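Local coordinates for protein sniffer CG10964-PA (Drosophila melanogaster, PDB 1SNY) that probably reduces carbonyl compounds with NADPH, as a short-chain dehydrogenase/reductase of the Rossmann fold with NADP bound, at residues A[161-165]-A[208-213]. Sequence-based numbering, arbitrary orientation.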
loop_
_atom_site.group_PDB
_atom_site.type_symbol
_atom_site.label_atom_id
_atom_site.label_comp_id
_atom_site.label_asym_id
_atom_site.label_seq_id
_atom_site.Cartn_x
_atom_site.Cartn_y
_atom_site.Cartn_z
HETATM N N MSE A 161 12.916 -21.518 -13.043
HETATM C CA MSE A 161 11.782 -20.674 -12.693
HETATM C C MSE A 161 11.354 -19.843 -13.894
HETATM O O MSE A 161 12.190 -19.351 -14.650
HETATM C CB MSE A 161 12.148 -19.769 -11.516
HETATM C CG MSE A 161 12.395 -20.529 -10.213
HETATM SE SE MSE A 161 12.639 -19.335 -8.706
HETATM C CE MSE A 161 11.446 -17.943 -9.298
ATOM N N GLY A 162 10.044 -19.701 -14.073
ATOM C CA GLY A 162 9.524 -18.935 -15.187
ATOM C C GLY A 162 8.064 -19.274 -15.397
ATOM O O GLY A 162 7.510 -20.118 -14.688
ATOM N N VAL A 163 7.432 -18.629 -16.367
ATOM C CA VAL A 163 6.026 -18.891 -16.636
ATOM C C VAL A 163 5.828 -20.328 -17.114
ATOM O O VAL A 163 4.723 -20.862 -17.058
ATOM C CB VAL A 163 5.470 -17.919 -17.689
ATOM C CG1 VAL A 163 5.411 -16.511 -17.112
ATOM C CG2 VAL A 163 6.349 -17.942 -18.937
ATOM N N GLY A 164 6.907 -20.950 -17.575
ATOM C CA GLY A 164 6.829 -22.321 -18.030
ATOM C C GLY A 164 6.632 -23.275 -16.868
ATOM O O GLY A 164 6.167 -24.401 -17.054
ATOM N N ARG A 165 6.979 -22.829 -15.664
ATOM C CA ARG A 165 6.836 -23.653 -14.468
ATOM C C ARG A 165 5.633 -23.173 -13.657
ATOM O O ARG A 165 4.556 -23.766 -13.728
ATOM C CB ARG A 165 8.122 -23.585 -13.630
ATOM C CG ARG A 165 8.169 -24.544 -12.457
ATOM C CD ARG A 165 9.588 -24.678 -11.895
ATOM N NE ARG A 165 9.603 -25.501 -10.690
ATOM C CZ ARG A 165 10.699 -25.832 -10.017
ATOM N NH1 ARG A 165 11.886 -25.414 -10.435
ATOM N NH2 ARG A 165 10.603 -26.570 -8.917
ATOM N N TYR A 208 9.224 -19.038 -2.638
ATOM C CA TYR A 208 10.501 -19.497 -3.174
ATOM C C TYR A 208 10.738 -20.998 -3.002
ATOM O O TYR A 208 11.299 -21.645 -3.890
ATOM C CB TYR A 208 11.666 -18.735 -2.544
ATOM C CG TYR A 208 12.994 -19.135 -3.150
ATOM C CD1 TYR A 208 13.268 -18.876 -4.490
ATOM C CD2 TYR A 208 13.942 -19.838 -2.408
ATOM C CE1 TYR A 208 14.454 -19.312 -5.082
ATOM C CE2 TYR A 208 15.129 -20.281 -2.990
ATOM C CZ TYR A 208 15.378 -20.015 -4.326
ATOM O OH TYR A 208 16.542 -20.455 -4.915
ATOM N N PRO A 209 10.336 -21.571 -1.851
ATOM C CA PRO A 209 10.516 -23.007 -1.602
ATOM C C PRO A 209 9.954 -23.875 -2.726
ATOM O O PRO A 209 10.581 -24.853 -3.133
ATOM C CB PRO A 209 9.768 -23.222 -0.293
ATOM C CG PRO A 209 10.021 -21.949 0.428
ATOM C CD PRO A 209 9.806 -20.904 -0.649
ATOM N N GLN A 210 8.765 -23.524 -3.213
ATOM C CA GLN A 210 8.146 -24.277 -4.302
ATOM C C GLN A 210 8.581 -23.707 -5.647
ATOM O O GLN A 210 8.131 -24.158 -6.702
ATOM C CB GLN A 210 6.618 -24.245 -4.202
ATOM C CG GLN A 210 6.038 -25.011 -3.024
ATOM C CD GLN A 210 6.079 -24.228 -1.725
ATOM O OE1 GLN A 210 5.681 -24.727 -0.672
ATOM N NE2 GLN A 210 6.553 -22.992 -1.794
ATOM N N ARG A 211 9.464 -22.714 -5.595
ATOM C CA ARG A 211 9.998 -22.064 -6.786
ATOM C C ARG A 211 8.929 -21.437 -7.680
ATOM O O ARG A 211 8.967 -21.590 -8.901
ATOM C CB ARG A 211 10.832 -23.061 -7.599
ATOM C CG ARG A 211 12.074 -23.565 -6.878
ATOM C CD ARG A 211 13.053 -22.433 -6.629
ATOM N NE ARG A 211 14.344 -22.911 -6.138
ATOM C CZ ARG A 211 14.582 -23.311 -4.893
ATOM N NH1 ARG A 211 13.619 -23.298 -3.981
ATOM N NH2 ARG A 211 15.799 -23.718 -4.559
ATOM N N ILE A 212 7.976 -20.736 -7.064
ATOM C CA ILE A 212 6.919 -20.056 -7.799
ATOM C C ILE A 212 7.354 -18.602 -7.921
ATOM O O ILE A 212 7.565 -17.925 -6.920
ATOM C CB ILE A 212 5.560 -20.117 -7.051
ATOM C CG1 ILE A 212 5.103 -21.571 -6.927
ATOM C CG2 ILE A 212 4.514 -19.282 -7.803
ATOM C CD1 ILE A 212 3.841 -21.755 -6.069
HETATM N N MSE A 213 7.492 -18.135 -9.153
HETATM C CA MSE A 213 7.934 -16.773 -9.423
HETATM C C MSE A 213 6.826 -15.734 -9.244
HETATM O O MSE A 213 5.677 -15.973 -9.616
HETATM C CB MSE A 213 8.484 -16.706 -10.856
HETATM C CG MSE A 213 9.096 -15.372 -11.260
HETATM SE SE MSE A 213 9.819 -15.429 -13.058
HETATM C CE MSE A 213 8.230 -14.931 -14.031
HETATM O O HOH W 1 8.642 -20.705 -11.796
HETATM O O HOH W 2 8.310 -26.823 -7.113
#
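Met161, a selenomethionine, lays its end across segment 208-213, SE lying 3.8 Å from CD of Arg211 and CE 3.6 Å from CB of Met213, itself a selenomethionine. The bend at chi3 (33°) carries that methyl back toward Met213, while SE makes an oblique Met-aromatic contact with Tyr208, 4.1 Å from its CE1. Farther along the same seam, the extended Arg165 runs beside Arg211, and one face of its guanidinium is covered by Arg211 CB, 3.7 Å from CZ. The two chains point the same way, yet their polar ends have different partners: NE of Arg165 bonds to Ala153 O of helix 124-155, whereas Arg211, turned at chi2 (-65°), spreads its guanidinium over the Tyr208 ring and gives NH1 to Tyr208 O at 2.9 Å. That oxygen also accepts from Arg211 N, from the opposite face of its carbonyl plane. Polar links between the two segments run through water, one joining Gly162 N to Arg211 O and another Arg165 NH2 to Gln210 O. With an alanine in place of Arg165, Arg211 CB is likely to lose its flat cover, Ala153 O this donor and the second water one of its anchors. Arg211, with positive phi, is the C' residue of a Schellman motif ending the preceding helix. The contact as a whole illustrates how the helix-to-strand connections leading into the adjacent parallel strands 167-171 and 213-217 pack together at one end of a Rossmann-fold sheet, away from the NADP site.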